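Local coordinates for glucose-6-phosphate isomerase like protein (Thermus thermophilus, PDB 1WIW) that probably acts as a sugar-phosphate isomerase of the PGI/PMI family, interconverting glucose 6-phosphate or mannose 6-phosphate with fructose 6-phosphate, at residues B[15-18]-B[19-22]; B[136-139]-B[140-144]; B[260-263]-B[264-267]. All blocks are in the same frame, centred on the assembly; numbering follows the deposited sequence.

Contact 1 (B[15-18]-B[19-22]); sequences TGLA and LELR
Leu-21 N donates to Leu-17 O over 2.8 Å and so closes a full turn at the start of helix 17-23. This is a worked example of a helix N-terminus, with Gly-16 at the N-cap position. Its phi is positive (65°), a value that favours glycine, just before the helix begins. The carbonyl of the N-cap residue is held loosely: Gly-16 O accepts weak bonds from Leu-19 N and Glu-20 N. One residue on, Arg-22 N reaches Ala-18 O at 3.0 Å, and the regular pattern is established. The first amides of the helix, Leu-17 N and Ala-18 N, are met by the carboxylate of Asp-13.

Side chains add a second layer to the turn. With CG beside the backbone N (chi1 -80°), Leu-21 lays both CB and CG against Leu-17 O, while its CG lies 4.3 Å from Leu-17 CG. Glu-20 behaves differently: its chain is extended, and its carboxylate crosses the leucine side chain, OE2 lying 3.6 Å from Leu-17 CD1. The other oxygen, OE1, has partners elsewhere, in a salt bridge to Arg-113 and a hydrogen bond from Ser-107. A water links the glutamate back to the chain before the cap: it bridges Thr-15 O and Glu-20 OE2, lying 2.8 Å from the carboxylate oxygen.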
loop_
_atom_site.group_PDB
_atom_site.type_symbol
_atom_site.label_atom_id
_atom_site.label_comp_id
_atom_site.label_asym_id
_atom_site.label_seq_id
_atom_site.Cartn_x
_atom_site.Cartn_y
_atom_site.Cartn_z
ATOM N N THR B 15 7.097 -4.125 -29.082
ATOM C CA THR B 15 6.213 -5.274 -28.900
ATOM C C THR B 15 4.741 -4.959 -29.141
ATOM O O THR B 15 3.887 -5.837 -29.030
ATOM C CB THR B 15 6.371 -5.884 -27.491
ATOM O OG1 THR B 15 6.125 -4.882 -26.499
ATOM C CG2 THR B 15 7.772 -6.437 -27.311
ATOM N N GLY B 16 4.445 -3.706 -29.474
ATOM C CA GLY B 16 3.071 -3.317 -29.746
ATOM C C GLY B 16 2.093 -3.402 -28.585
ATOM O O GLY B 16 1.088 -4.106 -28.665
ATOM N N LEU B 17 2.364 -2.676 -27.507
ATOM C CA LEU B 17 1.461 -2.696 -26.366
ATOM C C LEU B 17 0.191 -1.911 -26.714
ATOM O O LEU B 17 -0.872 -2.159 -26.153
ATOM C CB LEU B 17 2.135 -2.089 -25.132
ATOM C CG LEU B 17 1.381 -2.249 -23.808
ATOM C CD1 LEU B 17 1.211 -3.734 -23.509
ATOM C CD2 LEU B 17 2.144 -1.563 -22.674
ATOM N N ALA B 18 0.307 -0.972 -27.649
ATOM C CA ALA B 18 -0.845 -0.175 -28.057
ATOM C C ALA B 18 -1.930 -1.100 -28.603
ATOM O O ALA B 18 -3.116 -0.912 -28.336
ATOM C CB ALA B 18 -0.433 0.842 -29.114
ATOM N N LEU B 19 -1.518 -2.113 -29.361
ATOM C CA LEU B 19 -2.475 -3.061 -29.924
ATOM C C LEU B 19 -3.112 -3.904 -28.816
ATOM O O LEU B 19 -4.318 -4.148 -28.830
ATOM C CB LEU B 19 -1.786 -3.977 -30.944
ATOM C CG LEU B 19 -2.613 -5.171 -31.439
ATOM C CD1 LEU B 19 -3.900 -4.682 -32.099
ATOM C CD2 LEU B 19 -1.786 -5.997 -32.408
ATOM N N GLU B 20 -2.306 -4.350 -27.860
ATOM C CA GLU B 20 -2.827 -5.159 -26.760
ATOM C C GLU B 20 -3.804 -4.338 -25.913
ATOM O O GLU B 20 -4.847 -4.839 -25.485
ATOM C CB GLU B 20 -1.683 -5.690 -25.885
ATOM C CG GLU B 20 -2.143 -6.655 -24.804
ATOM C CD GLU B 20 -0.994 -7.293 -24.025
ATOM O OE1 GLU B 20 -1.278 -8.067 -23.081
ATOM O OE2 GLU B 20 0.186 -7.031 -24.360
ATOM N N LEU B 21 -3.463 -3.078 -25.673
ATOM C CA LEU B 21 -4.328 -2.191 -24.901
ATOM C C LEU B 21 -5.659 -2.060 -25.627
ATOM O O LEU B 21 -6.728 -2.140 -25.014
ATOM C CB LEU B 21 -3.685 -0.804 -24.765
ATOM C CG LEU B 21 -2.604 -0.624 -23.691
ATOM C CD1 LEU B 21 -1.817 0.663 -23.945
ATOM C CD2 LEU B 21 -3.263 -0.592 -22.311
ATOM N N ARG B 22 -5.589 -1.861 -26.941
ATOM C CA ARG B 22 -6.791 -1.709 -27.749
ATOM C C ARG B 22 -7.707 -2.928 -27.753
ATOM O O ARG B 22 -8.927 -2.793 -27.675
ATOM C CB ARG B 22 -6.430 -1.380 -29.198
ATOM C CG ARG B 22 -7.659 -1.123 -30.063
ATOM C CD ARG B 22 -7.302 -0.836 -31.510
ATOM N NE ARG B 22 -8.445 -0.293 -32.242
ATOM C CZ ARG B 22 -9.585 -0.946 -32.450
ATOM N NH1 ARG B 22 -10.571 -0.367 -33.125
ATOM N NH2 ARG B 22 -9.741 -2.180 -31.989
HETATM O O HOH W 1 2.013 -6.499 -26.471
#

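Contact 2 (B[136-139]-B[140-144]); sequences LEER and RRLGP
Arg-140 carries its CG beside the backbone N (chi1 -63°), and from there its extended chain doubles back along the final residues of helix 125-139, across Glu-137. On the way Arg-140 CG passes 3.5 Å from both Leu-136 O and Glu-137 O, and the guanidinium settles with one face toward Glu-137 CA. The two charged groups meet obliquely, their planes 40° apart. Glu-137 OE1 lies 3.9 Å from Arg-140 NH2 and well out of the guanidinium plane, so this long salt bridge rests on charge alone, with no N-H aimed at the oxygen.

The backbone beneath illustrates how a helix gives way to a loop. Arg-140 N bonds to Glu-137 O, Arg-141 N to Glu-138 O, and Leu-142 N to Arg-139 O at 3.2 Å. Each joins residues three apart, with the donor above the carbonyl plane. Leu-142 then folds back: its CG packs tightly on Glu-138 O at 3.1 Å, and CD1 comes 3.5 Å from Glu-138 OE1. With an alanine here, Trp-264, Pro-152 and Ala-153 would probably lose an apolar neighbour and a gap would open beside Glu-138. Beyond the turn, a water bridges Arg-139 O and Gly-143 N, 2.9 Å from the amide nitrogen.

Glu-138 OE2 makes a salt bridge to Arg-261 and a hydrogen bond with Thr-247. These bonds are likely to hold the buried carboxylate still, whereas the exposed, unaimed pair of Glu-137 and Arg-140 probably contributes less.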
loop_
_atom_site.group_PDB
_atom_site.type_symbol
_atom_site.label_atom_id
_atom_site.label_comp_id
_atom_site.label_asym_id
_atom_site.label_seq_id
_atom_site.Cartn_x
_atom_site.Cartn_y
_atom_site.Cartn_z
ATOM N N LEU B 136 -14.811 -0.371 -23.190
ATOM C CA LEU B 136 -14.999 -0.104 -24.614
ATOM C C LEU B 136 -15.339 1.372 -24.810
ATOM O O LEU B 136 -14.946 1.980 -25.806
ATOM C CB LEU B 136 -16.108 -0.988 -25.193
ATOM C CG LEU B 136 -15.822 -2.493 -25.292
ATOM C CD1 LEU B 136 -17.085 -3.199 -25.759
ATOM C CD2 LEU B 136 -14.667 -2.759 -26.264
ATOM N N GLU B 137 -16.062 1.953 -23.856
ATOM C CA GLU B 137 -16.407 3.365 -23.944
ATOM C C GLU B 137 -15.117 4.168 -23.781
ATOM O O GLU B 137 -14.826 5.061 -24.576
ATOM C CB GLU B 137 -17.427 3.739 -22.855
ATOM C CG GLU B 137 -17.881 5.198 -22.892
ATOM C CD GLU B 137 -19.269 5.410 -22.297
ATOM O OE1 GLU B 137 -20.247 4.827 -22.822
ATOM O OE2 GLU B 137 -19.395 6.162 -21.304
ATOM N N GLU B 138 -14.339 3.823 -22.757
ATOM C CA GLU B 138 -13.068 4.486 -22.470
ATOM C C GLU B 138 -12.151 4.463 -23.683
ATOM O O GLU B 138 -11.586 5.483 -24.068
ATOM C CB GLU B 138 -12.348 3.787 -21.310
ATOM C CG GLU B 138 -12.696 4.287 -19.915
ATOM C CD GLU B 138 -12.270 5.723 -19.694
ATOM O OE1 GLU B 138 -11.157 6.089 -20.125
ATOM O OE2 GLU B 138 -13.040 6.486 -19.076
ATOM N N ARG B 139 -12.009 3.276 -24.266
ATOM C CA ARG B 139 -11.160 3.052 -25.430
ATOM C C ARG B 139 -11.373 4.030 -26.587
ATOM O O ARG B 139 -10.429 4.361 -27.308
ATOM C CB ARG B 139 -11.358 1.618 -25.938
ATOM C CG ARG B 139 -10.661 1.331 -27.249
ATOM C CD ARG B 139 -11.587 0.616 -28.220
ATOM N NE ARG B 139 -11.389 -0.825 -28.205
ATOM C CZ ARG B 139 -12.002 -1.671 -29.026
ATOM N NH1 ARG B 139 -11.752 -2.968 -28.943
ATOM N NH2 ARG B 139 -12.873 -1.225 -29.921
ATOM N N ARG B 140 -12.607 4.487 -26.768
ATOM C CA ARG B 140 -12.930 5.409 -27.858
ATOM C C ARG B 140 -12.083 6.676 -27.918
ATOM O O ARG B 140 -11.794 7.175 -29.002
ATOM C CB ARG B 140 -14.405 5.816 -27.792
ATOM C CG ARG B 140 -15.384 4.665 -27.971
ATOM C CD ARG B 140 -16.810 5.127 -27.694
ATOM N NE ARG B 140 -17.739 4.007 -27.576
ATOM C CZ ARG B 140 -18.960 4.107 -27.061
ATOM N NH1 ARG B 140 -19.744 3.039 -26.988
ATOM N NH2 ARG B 140 -19.399 5.278 -26.614
ATOM N N ARG B 141 -11.686 7.197 -26.763
ATOM C CA ARG B 141 -10.901 8.430 -26.725
ATOM C C ARG B 141 -9.455 8.251 -26.280
ATOM O O ARG B 141 -8.735 9.235 -26.117
ATOM C CB ARG B 141 -11.582 9.441 -25.794
ATOM C CG ARG B 141 -13.011 9.800 -26.195
ATOM C CD ARG B 141 -13.730 10.585 -25.101
ATOM N NE ARG B 141 -13.215 11.942 -24.931
ATOM C CZ ARG B 141 -13.331 12.906 -25.841
ATOM N NH1 ARG B 141 -12.835 14.112 -25.604
ATOM N NH2 ARG B 141 -13.944 12.661 -26.991
ATOM N N LEU B 142 -9.018 7.009 -26.106
ATOM C CA LEU B 142 -7.657 6.757 -25.627
ATOM C C LEU B 142 -6.629 6.279 -26.648
ATOM O O LEU B 142 -5.431 6.271 -26.366
ATOM C CB LEU B 142 -7.706 5.754 -24.472
ATOM C CG LEU B 142 -8.608 6.115 -23.287
ATOM C CD1 LEU B 142 -8.551 5.000 -22.262
ATOM C CD2 LEU B 142 -8.166 7.445 -22.667
ATOM N N GLY B 143 -7.090 5.875 -27.825
ATOM C CA GLY B 143 -6.173 5.384 -28.839
ATOM C C GLY B 143 -5.219 6.421 -29.407
ATOM O O GLY B 143 -5.495 7.618 -29.359
ATOM N N PRO B 144 -4.086 5.975 -29.970
ATOM C CA PRO B 144 -3.052 6.826 -30.564
ATOM C C PRO B 144 -3.582 7.759 -31.652
ATOM O O PRO B 144 -3.044 8.849 -31.857
ATOM C CB PRO B 144 -2.050 5.816 -31.122
ATOM C CG PRO B 144 -2.212 4.642 -30.221
ATOM C CD PRO B 144 -3.707 4.555 -30.073
HETATM O O HOH W 2 -9.197 5.137 -29.685
#

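Contact 3 (B[260-263]-B[264-267]); sequences YRMA and WTAY
Trp-264 can be followed outward from CB, which sits 3.6 Å from Arg-261 O, one turn back in helix 251-272. Its chi1 of -92° lies away from a staggered value and swings the indole alongside Tyr-260, both side chains pointing the same way. Next, Trp-264 CD1 rests over one face of the phenol ring, toward the rim, 3.7 Å from Tyr-260 CZ, and also meets Leu-142 CD1. Trp-264 NE1 follows the same ring and makes a weak hydrogen bond to Tyr-260 OH at 3.2 Å, the oxygen lying near the indole plane. The rings are therefore T-shaped, the edge of the indole directed at the face of the tyrosine, with the five-membered and phenol ring centres 4.8 Å apart and the planes at 85°. Farther out, on the benzo part, CZ2 meets Leu-21 CB and CH2 meets Pro-144 CD; Ala-153 also touches the side chain. The phenol oxygen is bonded to Leu-21 O as well, which anchors the ring that the indole leans on.

On another side of the helix, Arg-261 O is gripped twice by one residue. Thr-265 N donates to it at 2.9 Å and Thr-265 OG1 at 2.7 Å, the two approaching from opposite faces of the carbonyl plane. With OG1 placed beside its own backbone N (chi1 -61°), the threonine folds its hydroxyl back onto the helix, so a buried polar group finds its acceptor within the turn. Arg-261 extends elsewhere, to a salt bridge with Glu-138.

The i to i+4 T-shaped pair and the threonine hydroxyl bonded to the carbonyl four residues earlier are both local alpha-helical arrangements, here in a long helix of the C-terminal SIS domain packed against helices 17-23, 125-139 and 152-160.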
loop_
_atom_site.group_PDB
_atom_site.type_symbol
_atom_site.label_atom_id
_atom_site.label_comp_id
_atom_site.label_asym_id
_atom_site.label_seq_id
_atom_site.Cartn_x
_atom_site.Cartn_y
_atom_site.Cartn_z
ATOM N N TYR B 260 -7.944 0.994 -16.488
ATOM C CA TYR B 260 -7.695 0.956 -17.934
ATOM C C TYR B 260 -7.183 2.298 -18.470
ATOM O O TYR B 260 -6.233 2.338 -19.253
ATOM C CB TYR B 260 -8.975 0.561 -18.677
ATOM C CG TYR B 260 -8.815 0.361 -20.179
ATOM C CD1 TYR B 260 -7.997 -0.650 -20.688
ATOM C CD2 TYR B 260 -9.521 1.150 -21.085
ATOM C CE1 TYR B 260 -7.889 -0.877 -22.064
ATOM C CE2 TYR B 260 -9.419 0.934 -22.472
ATOM C CZ TYR B 260 -8.605 -0.082 -22.949
ATOM O OH TYR B 260 -8.517 -0.321 -24.305
ATOM N N ARG B 261 -7.805 3.398 -18.059
ATOM C CA ARG B 261 -7.355 4.708 -18.524
ATOM C C ARG B 261 -5.934 4.990 -18.031
ATOM O O ARG B 261 -5.156 5.666 -18.703
ATOM C CB ARG B 261 -8.293 5.817 -18.038
ATOM C CG ARG B 261 -7.838 7.203 -18.480
ATOM C CD ARG B 261 -8.736 8.318 -17.964
ATOM N NE ARG B 261 -10.087 8.249 -18.507
ATOM C CZ ARG B 261 -10.921 9.286 -18.545
ATOM N NH1 ARG B 261 -12.139 9.150 -19.054
ATOM N NH2 ARG B 261 -10.527 10.467 -18.088
HETATM N N MSE B 262 -5.595 4.483 -16.850
HETATM C CA MSE B 262 -4.250 4.686 -16.318
HETATM C C MSE B 262 -3.233 3.816 -17.062
HETATM O O MSE B 262 -2.071 4.191 -17.190
HETATM C CB MSE B 262 -4.209 4.385 -14.819
HETATM C CG MSE B 262 -4.978 5.399 -13.981
HETATM SE SE MSE B 262 -4.311 7.234 -14.169
HETATM C CE MSE B 262 -4.136 7.648 -12.313
ATOM N N ALA B 263 -3.660 2.656 -17.551
ATOM C CA ALA B 263 -2.741 1.795 -18.300
ATOM C C ALA B 263 -2.358 2.558 -19.564
ATOM O O ALA B 263 -1.189 2.613 -19.939
ATOM C CB ALA B 263 -3.410 0.472 -18.660
ATOM N N TRP B 264 -3.356 3.152 -20.213
ATOM C CA TRP B 264 -3.120 3.943 -21.414
ATOM C C TRP B 264 -2.253 5.159 -21.090
ATOM O O TRP B 264 -1.372 5.530 -21.863
ATOM C CB TRP B 264 -4.450 4.422 -22.010
ATOM C CG TRP B 264 -5.021 3.501 -23.055
ATOM C CD1 TRP B 264 -6.149 2.744 -22.954
ATOM C CD2 TRP B 264 -4.495 3.265 -24.369
ATOM N NE1 TRP B 264 -6.366 2.050 -24.125
ATOM C CE2 TRP B 264 -5.363 2.351 -25.009
ATOM C CE3 TRP B 264 -3.374 3.739 -25.067
ATOM C CZ2 TRP B 264 -5.147 1.899 -26.319
ATOM C CZ3 TRP B 264 -3.157 3.289 -26.375
ATOM C CH2 TRP B 264 -4.041 2.378 -26.984
ATOM N N THR B 265 -2.509 5.783 -19.942
ATOM C CA THR B 265 -1.750 6.960 -19.540
ATOM C C THR B 265 -0.283 6.571 -19.343
ATOM O O THR B 265 0.618 7.255 -19.827
ATOM C CB THR B 265 -2.324 7.558 -18.236
ATOM O OG1 THR B 265 -3.685 7.956 -18.458
ATOM C CG2 THR B 265 -1.509 8.768 -17.787
ATOM N N ALA B 266 -0.058 5.463 -18.642
ATOM C CA ALA B 266 1.289 4.965 -18.393
ATOM C C ALA B 266 1.976 4.662 -19.725
ATOM O O ALA B 266 3.175 4.886 -19.874
ATOM C CB ALA B 266 1.229 3.707 -17.534
ATOM N N TYR B 267 1.204 4.151 -20.684
ATOM C CA TYR B 267 1.721 3.824 -22.016
ATOM C C TYR B 267 2.290 5.078 -22.678
ATOM O O TYR B 267 3.428 5.081 -23.166
ATOM C CB TYR B 267 0.596 3.257 -22.893
ATOM C CG TYR B 267 0.977 3.048 -24.352
ATOM C CD1 TYR B 267 1.710 1.930 -24.758
ATOM C CD2 TYR B 267 0.640 3.996 -25.317
ATOM C CE1 TYR B 267 2.103 1.763 -26.098
ATOM C CE2 TYR B 267 1.028 3.842 -26.655
ATOM C CZ TYR B 267 1.759 2.729 -27.037
ATOM O OH TYR B 267 2.165 2.606 -28.352
#

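In the fold
Contact 3 is the buried member of the set, its centre about 9 Å from the centre of the chain, while contacts 1 and 2 lie farther out, at about 15 and 16 Å, and are only partly buried. Contacts 1 and 3 lie on helices 17-23 and 251-272, contact 2 at the end of helix 125-139 and the loop after it. Leu-21 CB packs on Trp-264 CZ2 at 3.4 Å, and contact 2 joins the same helix 251-272 by a salt bridge. Between contacts 1 and 2 the link is a weak bond from Arg-139 to Arg-22 O. Chemistry follows place: an N-cap at the helix start, an exposed loose pair and a buried, firmly bonded glutamate at the exit, aromatic packing in the core.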